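Local coordinates for protein macrophomate synthase intermolecular Diels-Alderase (Macrophoma commelinae, PDB 1IZC) that is a TIM-barrel enzyme of the HpcH/HpaI aldolase/citrate lyase family that holds a magnesium ion and pyruvic acid in its pocket, at residues Ile69-Gly74 and Arg101-Asp106; Phe76-Leu81 and Leu110-Asp115; Ile121-Val126 and Val178-Gln183. The protein carries 1 engineered substitution. All blocks are in the same frame, centred on the assembly; numbering follows the deposited sequence.

All three contacts are buried parts of one TIM barrel. Contacts 1 and 3 reach the same parallel sheet, and both touch pyruvic acid at the C-terminal ends of the barrel strands. Contact 1 is mainly charged. Contact 3 is mostly backbone pairing with apolar side chains, and turns polar towards the pocket, at Q183 and H125. Contact 2 lies outside the sheet, between helices 78-91 and 107-116, and joins them by methyl groups, a weak hydrogen bond and water. L81 of contact 2 packs on V71 of contact 1, and L110 and L114 pack on I121 of contact 3. K104 NZ of contact 1 bonds to H125 O of contact 3. Contacts 1 and 2 face other subunits.

Contact 1. Residues Ile69-Gly74 and Arg101-Asp106; sequences IDVEHG and RVPKHD. With PYR (pyruvic acid), chain C.
R101 runs extended as far as CD and then bends at chi3 (71°), which lays its guanidinium alongside D70. A chi1 of -177° swings the D70 carboxylate to the side of R101, and the two side chains point the same way. The grip is side-on and double. R101 NE gives a hydrogen bond to D70 OD1 at 3.0 Å, and R101 NH2 gives one to D70 OD2 at 2.9 Å. Both oxygens lie close to the guanidinium plane, but the carboxylate is turned 61° against it, and the nitrogens meet its oxygens from above its own plane. H73 N reaches D70 OD1 from the other face of the carboxylate plane. This bond, from three residues on, makes an Asx motif. D70 OD2 also accepts from W152 NE1 of the second subunit. E72 comes over a face of the guanidinium. Its OE1 sits 3.3 Å above the centre of that group, so this salt bridge is one of charge alone. E72 OE2 is hydrogen-bonded to H125 NE2.

These residues lie where strands 66-70 and 97-101 end, at the C-terminal rim of the TIM barrel, where the ligand pocket opens. D70 and R101 form a parallel bridge. R101 N donates to I69 O at 2.9 Å, and V71 N donates to R101 O at 2.8 Å. Beyond the bridge, V71 CG1 packs on P103 CD at 3.9 Å, and a water links E72 OE2 to K104 N. With NE and NH2 fixed by D70, R101 NH1 is left to face the pocket. It gives a 2.6 Å hydrogen bond to O3 of pyruvic acid.

Contact 2. Residues Phe76-Leu81 and Leu110-Asp115; sequences FNRLEL and LSTALD
The guanidinium of R78 meets the hydroxyl of T112 obliquely, and a water lies in its plane at the edge and joins it to S111 OG. T112 OG1 sits 3.0 Å from R78 NE, but the N-H points at it with an angle of only 134°, and the bond is weak. The stronger partner of this hydroxyl is V108 O, one turn earlier in its own helix. The water accepts from R78 NH2 at 2.9 Å and also lies 2.9 Å from S111 OG. It donates to D115 OD2 at 3.2 Å. It thus bridges R78 NH2 and D115 OD2, whose opposite charges are 5.7 Å apart and do not touch directly.

R78 reaches across by stretching out fully. Its chain is straight from CG to NE, starting from a chi1 of -172°, and its CG also lies against T112 OG1. The two helices, 78-91 and 107-116, are neighbours in the outer layer of the TIM barrel. Each follows one of the adjacent strands 66-70 and 97-101. The backbones come close here, with R78 CA and T112 CA 6.9 Å apart. T112 points across to the other helix, and its methyl CG2 lies 3.6 Å from R78 O and 3.9 Å from L81 CD2. On this deeper side no bond is made: methyls meet each other and the backbone, and L81 CD2 also approaches A113 N.

The polar end also reaches a neighbouring subunit. R78 NH1 gives a hydrogen bond to V71 O of the third subunit, and D115 OD2 accepts from H73 ND1 of that same subunit. D115 OD1 is held within its own chain by a salt bridge to R147.

Contact 3. Residues Ile121-Val126 and Val178-Gln183; sequences IVIPHV and VCIIPQ. With PYR (pyruvic acid), chain C.
I121-I123 and C179-Q183 run parallel, their axes 4.5 Å apart at closest and 24° askew, in the register I121-I180, V122-I181, I123-P182, with a ladder in which I121 N donates to C179 O, I181 N to I121 O, I123 N to I181 O and Q183 N to I123 O. I123 CD1 presses on I180 CG2 at 3.5 Å, a tight fit, beneath helix 129-139. On that same face V126 CG2 covers P182 CB at 3.8 Å. V122 and I181 share the other face, with V122 CG2 against I181 CB at 3.9 Å, and both touch M206 of the next strand.

These are adjacent strands of the TIM barrel, 120-123 and 179-184, and their two faces differ in surroundings. I123 bonds to I181 O and Q183 N, on either side of P182, so the missing N-H of the proline costs this ladder nothing. Further on, H125 takes a left-handed backbone conformation, and V126 N returns to bond Q183 O at 3.0 Å.

Q183 brings a polar group to the pocket end. Its chain is extended, with CG trans to the backbone N (chi1 176°), and carries the amide beyond V122 and P124 into the pocket. Q183 OE1 accepts from R101 NH1, which probably sets which way the amide is turned. Q183 NE2 lies 3.0 Å from O3 of pyruvic acid. This keto oxygen therefore lies near nitrogens from both Q183 and R101, a setting that probably polarises its carbonyl.

Contact 1. Residues Ile69-Gly74 and Arg101-Asp106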
loop_
_atom_site.group_PDB
_atom_site.type_symbol
_atom_site.label_atom_id
_atom_site.label_comp_id
_atom_site.label_asym_id
_atom_site.label_seq_id
_atom_site.Cartn_x
_atom_site.Cartn_y
_atom_site.Cartn_z
ATOM N N ILE A 69 -16.652 -12.601 -2.703
ATOM C CA ILE A 69 -15.413 -12.226 -2.025
ATOM C C ILE A 69 -15.394 -12.782 -0.610
ATOM O O ILE A 69 -16.315 -12.545 0.167
ATOM C CB ILE A 69 -15.263 -10.694 -1.989
ATOM C CG1 ILE A 69 -15.353 -10.142 -3.416
ATOM C CG2 ILE A 69 -13.937 -10.304 -1.318
ATOM C CD1 ILE A 69 -15.281 -8.619 -3.502
ATOM N N ASP A 70 -14.340 -13.523 -0.279
ATOM C CA ASP A 70 -14.228 -14.124 1.042
ATOM C C ASP A 70 -13.376 -13.281 1.982
ATOM O O ASP A 70 -12.150 -13.224 1.851
ATOM C CB ASP A 70 -13.645 -15.535 0.920
ATOM C CG ASP A 70 -13.559 -16.249 2.253
ATOM O OD1 ASP A 70 -14.161 -15.768 3.231
ATOM O OD2 ASP A 70 -12.902 -17.306 2.312
ATOM N N VAL A 71 -14.029 -12.625 2.933
ATOM C CA VAL A 71 -13.319 -11.807 3.890
ATOM C C VAL A 71 -13.098 -12.606 5.166
ATOM O O VAL A 71 -12.298 -12.216 6.008
ATOM C CB VAL A 71 -14.095 -10.498 4.193
ATOM C CG1 VAL A 71 -13.332 -9.644 5.172
ATOM C CG2 VAL A 71 -14.305 -9.733 2.914
ATOM N N GLU A 72 -13.800 -13.728 5.327
ATOM C CA GLU A 72 -13.556 -14.507 6.537
ATOM C C GLU A 72 -12.131 -15.033 6.483
ATOM O O GLU A 72 -11.401 -14.968 7.476
ATOM C CB GLU A 72 -14.506 -15.699 6.690
ATOM C CG GLU A 72 -14.159 -16.514 7.958
ATOM C CD GLU A 72 -14.977 -17.792 8.135
ATOM O OE1 GLU A 72 -15.459 -18.358 7.128
ATOM O OE2 GLU A 72 -15.109 -18.237 9.295
ATOM N N HIS A 73 -11.738 -15.536 5.315
ATOM C CA HIS A 73 -10.400 -16.101 5.153
ATOM C C HIS A 73 -9.524 -15.436 4.097
ATOM O O HIS A 73 -8.352 -15.801 3.954
ATOM C CB HIS A 73 -10.512 -17.593 4.863
ATOM C CG HIS A 73 -11.021 -18.388 6.026
ATOM N ND1 HIS A 73 -10.317 -18.508 7.204
ATOM C CD2 HIS A 73 -12.153 -19.109 6.188
ATOM C CE1 HIS A 73 -10.997 -19.272 8.042
ATOM N NE2 HIS A 73 -12.114 -19.650 7.450
ATOM N N GLY A 74 -10.088 -14.499 3.342
ATOM C CA GLY A 74 -9.316 -13.779 2.338
ATOM C C GLY A 74 -8.611 -12.624 3.027
ATOM O O GLY A 74 -9.198 -11.912 3.841
ATOM N N ARG A 101 -18.531 -12.975 1.997
ATOM C CA ARG A 101 -18.631 -13.799 3.195
ATOM C C ARG A 101 -17.765 -13.074 4.207
ATOM O O ARG A 101 -16.558 -12.899 4.011
ATOM C CB ARG A 101 -18.095 -15.212 3.024
ATOM C CG ARG A 101 -17.966 -15.819 4.415
ATOM C CD ARG A 101 -17.727 -17.255 4.417
ATOM N NE ARG A 101 -16.392 -17.615 3.959
ATOM C CZ ARG A 101 -16.029 -18.878 3.820
ATOM N NH1 ARG A 101 -16.907 -19.830 4.105
ATOM N NH2 ARG A 101 -14.816 -19.194 3.384
ATOM N N VAL A 102 -18.383 -12.656 5.299
ATOM C CA VAL A 102 -17.696 -11.894 6.314
ATOM C C VAL A 102 -17.310 -12.708 7.529
ATOM O O VAL A 102 -17.807 -13.806 7.727
ATOM C CB VAL A 102 -18.599 -10.738 6.810
ATOM C CG1 VAL A 102 -18.960 -9.819 5.649
ATOM C CG2 VAL A 102 -19.879 -11.310 7.438
ATOM N N PRO A 103 -16.371 -12.188 8.334
ATOM C CA PRO A 103 -15.968 -12.906 9.548
ATOM C C PRO A 103 -17.246 -12.857 10.402
ATOM O O PRO A 103 -17.936 -11.842 10.409
ATOM C CB PRO A 103 -14.870 -12.019 10.134
ATOM C CG PRO A 103 -14.324 -11.279 8.938
ATOM C CD PRO A 103 -15.551 -10.984 8.116
ATOM N N LYS A 104 -17.553 -13.918 11.141
ATOM C CA LYS A 104 -18.789 -13.939 11.917
ATOM C C LYS A 104 -19.071 -12.804 12.915
ATOM O O LYS A 104 -20.239 -12.442 13.127
ATOM C CB LYS A 104 -18.919 -15.280 12.640
ATOM C CG LYS A 104 -20.330 -15.503 13.169
ATOM C CD LYS A 104 -20.429 -16.815 13.909
ATOM C CE LYS A 104 -21.874 -17.266 14.040
ATOM N NZ LYS A 104 -21.888 -18.461 14.942
ATOM N N HIS A 105 -18.040 -12.233 13.531
ATOM C CA HIS A 105 -18.273 -11.172 14.513
ATOM C C HIS A 105 -17.618 -9.830 14.205
ATOM O O HIS A 105 -17.518 -8.977 15.083
ATOM C CB HIS A 105 -17.799 -11.629 15.901
ATOM C CG HIS A 105 -18.504 -12.847 16.407
ATOM N ND1 HIS A 105 -19.873 -12.905 16.555
ATOM C CD2 HIS A 105 -18.035 -14.065 16.766
ATOM C CE1 HIS A 105 -20.217 -14.108 16.981
ATOM N NE2 HIS A 105 -19.121 -14.831 17.116
ATOM N N ASP A 106 -17.209 -9.618 12.966
ATOM C CA ASP A 106 -16.527 -8.370 12.646
ATOM C C ASP A 106 -17.442 -7.312 12.041
ATOM O O ASP A 106 -17.747 -7.357 10.849
ATOM C CB ASP A 106 -15.367 -8.652 11.695
ATOM C CG ASP A 106 -14.398 -7.498 11.626
ATOM O OD1 ASP A 106 -13.352 -7.539 12.311
ATOM O OD2 ASP A 106 -14.698 -6.533 10.910
HETATM C C PYR C . -16.467 -24.759 4.385
HETATM O O PYR C . -16.129 -24.761 5.584
HETATM O OXT PYR C . -16.509 -25.779 3.654
HETATM C CA PYR C . -16.831 -23.383 3.883
HETATM O O3 PYR C . -16.793 -22.356 4.581
HETATM C CB PYR C . -17.254 -23.348 2.472
HETATM O O HOH W 1 -15.848 -16.169 11.176
#

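Contact 2. Residues Phe76-Leu81 and Leu110-Asp115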
loop_
_atom_site.group_PDB
_atom_site.type_symbol
_atom_site.label_atom_id
_atom_site.label_comp_id
_atom_site.label_asym_id
_atom_site.label_seq_id
_atom_site.Cartn_x
_atom_site.Cartn_y
_atom_site.Cartn_z
ATOM N N PHE A 76 -8.036 -9.547 2.705
ATOM C CA PHE A 76 -8.339 -8.201 2.244
ATOM C C PHE A 76 -8.276 -7.175 3.375
ATOM O O PHE A 76 -8.897 -7.373 4.421
ATOM C CB PHE A 76 -9.763 -8.118 1.666
ATOM C CG PHE A 76 -9.986 -8.946 0.436
ATOM C CD1 PHE A 76 -10.306 -10.299 0.531
ATOM C CD2 PHE A 76 -9.883 -8.363 -0.824
ATOM C CE1 PHE A 76 -10.521 -11.066 -0.621
ATOM C CE2 PHE A 76 -10.094 -9.110 -1.979
ATOM C CZ PHE A 76 -10.412 -10.467 -1.883
ATOM N N ASN A 77 -7.531 -6.091 3.165
ATOM C CA ASN A 77 -7.509 -4.995 4.135
ATOM C C ASN A 77 -8.832 -4.262 3.909
ATOM O O ASN A 77 -9.513 -4.488 2.909
ATOM C CB ASN A 77 -6.367 -4.013 3.867
ATOM C CG ASN A 77 -5.013 -4.572 4.236
ATOM O OD1 ASN A 77 -4.907 -5.456 5.087
ATOM N ND2 ASN A 77 -3.959 -4.036 3.613
ATOM N N ARG A 78 -9.171 -3.353 4.812
ATOM C CA ARG A 78 -10.419 -2.626 4.706
ATOM C C ARG A 78 -10.586 -1.832 3.411
ATOM O O ARG A 78 -11.577 -2.001 2.701
ATOM C CB ARG A 78 -10.570 -1.686 5.898
ATOM C CG ARG A 78 -11.951 -1.028 5.948
ATOM C CD ARG A 78 -12.085 -0.139 7.166
ATOM N NE ARG A 78 -13.447 0.374 7.299
ATOM C CZ ARG A 78 -13.847 1.156 8.297
ATOM N NH1 ARG A 78 -12.981 1.517 9.235
ATOM N NH2 ARG A 78 -15.119 1.547 8.375
ATOM N N LEU A 79 -9.624 -0.967 3.107
ATOM C CA LEU A 79 -9.730 -0.151 1.907
ATOM C C LEU A 79 -9.697 -1.018 0.657
ATOM O O LEU A 79 -10.430 -0.758 -0.301
ATOM C CB LEU A 79 -8.609 0.897 1.871
ATOM C CG LEU A 79 -8.614 1.824 0.642
ATOM C CD1 LEU A 79 -9.968 2.490 0.493
ATOM C CD2 LEU A 79 -7.513 2.876 0.803
ATOM N N GLU A 80 -8.859 -2.049 0.669
ATOM C CA GLU A 80 -8.754 -2.950 -0.476
ATOM C C GLU A 80 -10.054 -3.732 -0.717
ATOM O O GLU A 80 -10.400 -4.013 -1.862
ATOM C CB GLU A 80 -7.562 -3.891 -0.289
ATOM C CG GLU A 80 -6.174 -3.241 -0.570
ATOM C CD GLU A 80 -5.788 -2.074 0.359
ATOM O OE1 GLU A 80 -6.242 -2.014 1.518
ATOM O OE2 GLU A 80 -4.991 -1.209 -0.075
ATOM N N LEU A 81 -10.766 -4.079 0.358
ATOM C CA LEU A 81 -12.055 -4.775 0.243
ATOM C C LEU A 81 -13.033 -3.819 -0.451
ATOM O O LEU A 81 -13.755 -4.188 -1.381
ATOM C CB LEU A 81 -12.603 -5.133 1.629
ATOM C CG LEU A 81 -14.055 -5.640 1.660
ATOM C CD1 LEU A 81 -14.211 -6.886 0.755
ATOM C CD2 LEU A 81 -14.429 -5.987 3.102
ATOM N N LEU A 110 -18.286 -6.028 7.915
ATOM C CA LEU A 110 -19.663 -5.978 7.443
ATOM C C LEU A 110 -20.054 -4.601 6.930
ATOM O O LEU A 110 -20.587 -4.484 5.835
ATOM C CB LEU A 110 -20.623 -6.388 8.561
ATOM C CG LEU A 110 -22.111 -6.310 8.201
ATOM C CD1 LEU A 110 -22.433 -7.293 7.062
ATOM C CD2 LEU A 110 -22.930 -6.646 9.448
ATOM N N SER A 111 -19.788 -3.555 7.712
ATOM C CA SER A 111 -20.168 -2.219 7.260
ATOM C C SER A 111 -19.367 -1.817 6.031
ATOM O O SER A 111 -19.884 -1.143 5.145
ATOM C CB SER A 111 -19.993 -1.187 8.379
ATOM O OG SER A 111 -18.637 -1.014 8.706
ATOM N N THR A 112 -18.113 -2.254 5.956
ATOM C CA THR A 112 -17.288 -1.927 4.798
ATOM C C THR A 112 -17.876 -2.584 3.549
ATOM O O THR A 112 -18.012 -1.948 2.495
ATOM C CB THR A 112 -15.844 -2.436 4.994
ATOM O OG1 THR A 112 -15.247 -1.751 6.107
ATOM C CG2 THR A 112 -15.012 -2.202 3.722
ATOM N N ALA A 113 -18.234 -3.861 3.666
ATOM C CA ALA A 113 -18.793 -4.583 2.534
ATOM C C ALA A 113 -20.088 -3.929 2.078
ATOM O O ALA A 113 -20.297 -3.716 0.889
ATOM C CB ALA A 113 -19.047 -6.046 2.904
ATOM N N LEU A 114 -20.961 -3.582 3.020
ATOM C CA LEU A 114 -22.227 -2.961 2.633
ATOM C C LEU A 114 -22.038 -1.555 2.053
ATOM O O LEU A 114 -22.584 -1.235 0.983
ATOM C CB LEU A 114 -23.166 -2.892 3.841
ATOM C CG LEU A 114 -23.628 -4.235 4.425
ATOM C CD1 LEU A 114 -24.303 -3.968 5.771
ATOM C CD2 LEU A 114 -24.570 -4.954 3.465
ATOM N N ASP A 115 -21.266 -0.726 2.746
ATOM C CA ASP A 115 -21.024 0.652 2.292
ATOM C C ASP A 115 -20.406 0.667 0.885
ATOM O O ASP A 115 -20.654 1.595 0.112
ATOM C CB ASP A 115 -20.090 1.419 3.256
ATOM C CG ASP A 115 -20.771 1.843 4.571
ATOM O OD1 ASP A 115 -22.015 1.779 4.663
ATOM O OD2 ASP A 115 -20.043 2.259 5.516
HETATM O O HOH W 2 -17.461 0.874 6.819
#

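Contact 3. Residues Ile121-Val126 and Val178-Gln183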
loop_
_atom_site.group_PDB
_atom_site.type_symbol
_atom_site.label_atom_id
_atom_site.label_comp_id
_atom_site.label_asym_id
_atom_site.label_seq_id
_atom_site.Cartn_x
_atom_site.Cartn_y
_atom_site.Cartn_z
ATOM N N ILE A 121 -24.592 -10.931 1.769
ATOM C CA ILE A 121 -23.676 -11.202 2.863
ATOM C C ILE A 121 -23.879 -12.653 3.292
ATOM O O ILE A 121 -25.003 -13.071 3.581
ATOM C CB ILE A 121 -23.955 -10.281 4.077
ATOM C CG1 ILE A 121 -23.757 -8.810 3.692
ATOM C CG2 ILE A 121 -23.074 -10.668 5.249
ATOM C CD1 ILE A 121 -22.301 -8.401 3.374
ATOM N N VAL A 122 -22.791 -13.418 3.311
ATOM C CA VAL A 122 -22.835 -14.805 3.756
ATOM C C VAL A 122 -22.263 -14.820 5.174
ATOM O O VAL A 122 -21.168 -14.303 5.432
ATOM C CB VAL A 122 -22.003 -15.733 2.835
ATOM C CG1 VAL A 122 -21.923 -17.141 3.455
ATOM C CG2 VAL A 122 -22.641 -15.786 1.444
ATOM N N ILE A 123 -23.020 -15.405 6.098
ATOM C CA ILE A 123 -22.631 -15.456 7.506
ATOM C C ILE A 123 -22.105 -16.843 7.831
ATOM O O ILE A 123 -22.844 -17.826 7.757
ATOM C CB ILE A 123 -23.854 -15.195 8.414
ATOM C CG1 ILE A 123 -24.509 -13.865 8.038
ATOM C CG2 ILE A 123 -23.413 -15.197 9.890
ATOM C CD1 ILE A 123 -25.938 -13.748 8.560
ATOM N N PRO A 124 -20.817 -16.947 8.188
ATOM C CA PRO A 124 -20.315 -18.285 8.494
ATOM C C PRO A 124 -20.705 -18.840 9.863
ATOM O O PRO A 124 -21.072 -18.102 10.780
ATOM C CB PRO A 124 -18.800 -18.133 8.342
ATOM C CG PRO A 124 -18.542 -16.714 8.763
ATOM C CD PRO A 124 -19.753 -15.927 8.241
ATOM N N HIS A 125 -20.651 -20.166 9.956
ATOM C CA HIS A 125 -20.900 -20.895 11.192
ATOM C C HIS A 125 -22.201 -20.549 11.900
ATOM O O HIS A 125 -22.218 -20.428 13.117
ATOM C CB HIS A 125 -19.728 -20.655 12.148
ATOM C CG HIS A 125 -18.393 -20.664 11.467
ATOM N ND1 HIS A 125 -17.818 -21.817 10.974
ATOM C CD2 HIS A 125 -17.570 -19.648 11.107
ATOM C CE1 HIS A 125 -16.704 -21.509 10.331
ATOM N NE2 HIS A 125 -16.531 -20.199 10.397
ATOM N N VAL A 126 -23.285 -20.405 11.150
ATOM C CA VAL A 126 -24.564 -20.069 11.778
ATOM C C VAL A 126 -25.141 -21.284 12.493
ATOM O O VAL A 126 -25.203 -22.373 11.924
ATOM C CB VAL A 126 -25.575 -19.560 10.731
ATOM C CG1 VAL A 126 -26.967 -19.421 11.361
ATOM C CG2 VAL A 126 -25.138 -18.200 10.228
ATOM N N VAL A 178 -30.339 -5.842 -0.898
ATOM C CA VAL A 178 -29.408 -6.641 -0.100
ATOM C C VAL A 178 -29.964 -7.934 0.486
ATOM O O VAL A 178 -31.066 -7.952 1.043
ATOM C CB VAL A 178 -28.808 -5.771 1.026
ATOM C CG1 VAL A 178 -27.871 -6.606 1.901
ATOM C CG2 VAL A 178 -28.041 -4.589 0.408
ATOM N N CYS A 179 -29.167 -8.996 0.379
ATOM C CA CYS A 179 -29.550 -10.333 0.846
ATOM C C CYS A 179 -28.677 -10.901 1.960
ATOM O O CYS A 179 -27.478 -10.592 2.050
ATOM C CB CYS A 179 -29.514 -11.316 -0.324
ATOM S SG CYS A 179 -30.566 -10.864 -1.723
ATOM N N ILE A 180 -29.294 -11.741 2.796
ATOM C CA ILE A 180 -28.612 -12.411 3.899
ATOM C C ILE A 180 -28.633 -13.916 3.623
ATOM O O ILE A 180 -29.691 -14.502 3.351
ATOM C CB ILE A 180 -29.292 -12.155 5.271
ATOM C CG1 ILE A 180 -29.304 -10.675 5.598
ATOM C CG2 ILE A 180 -28.515 -12.864 6.368
ATOM C CD1 ILE A 180 -29.776 -10.378 7.027
ATOM N N ILE A 181 -27.453 -14.528 3.688
ATOM C CA ILE A 181 -27.278 -15.947 3.431
ATOM C C ILE A 181 -26.522 -16.646 4.567
ATOM O O ILE A 181 -25.296 -16.537 4.672
ATOM C CB ILE A 181 -26.483 -16.175 2.114
ATOM C CG1 ILE A 181 -27.225 -15.535 0.938
ATOM C CG2 ILE A 181 -26.305 -17.675 1.830
ATOM C CD1 ILE A 181 -26.713 -14.144 0.583
ATOM N N PRO A 182 -27.246 -17.363 5.437
ATOM C CA PRO A 182 -26.568 -18.062 6.536
ATOM C C PRO A 182 -25.797 -19.239 5.962
ATOM O O PRO A 182 -26.254 -19.866 5.009
ATOM C CB PRO A 182 -27.721 -18.572 7.399
ATOM C CG PRO A 182 -28.839 -17.603 7.114
ATOM C CD PRO A 182 -28.710 -17.394 5.617
ATOM N N GLN A 183 -24.637 -19.540 6.538
ATOM C CA GLN A 183 -23.871 -20.691 6.097
ATOM C C GLN A 183 -23.903 -21.711 7.236
ATOM O O GLN A 183 -23.576 -21.394 8.384
ATOM C CB GLN A 183 -22.436 -20.287 5.752
ATOM C CG GLN A 183 -21.572 -21.460 5.392
ATOM C CD GLN A 183 -20.260 -21.043 4.774
ATOM O OE1 GLN A 183 -19.752 -19.949 5.036
ATOM N NE2 GLN A 183 -19.694 -21.921 3.961
HETATM C C PYR C . -16.467 -24.759 4.385
HETATM O O PYR C . -16.129 -24.761 5.584
HETATM O OXT PYR C . -16.509 -25.779 3.654
HETATM C CA PYR C . -16.831 -23.383 3.883
HETATM O O3 PYR C . -16.793 -22.356 4.581
HETATM C CB PYR C . -17.254 -23.348 2.472
#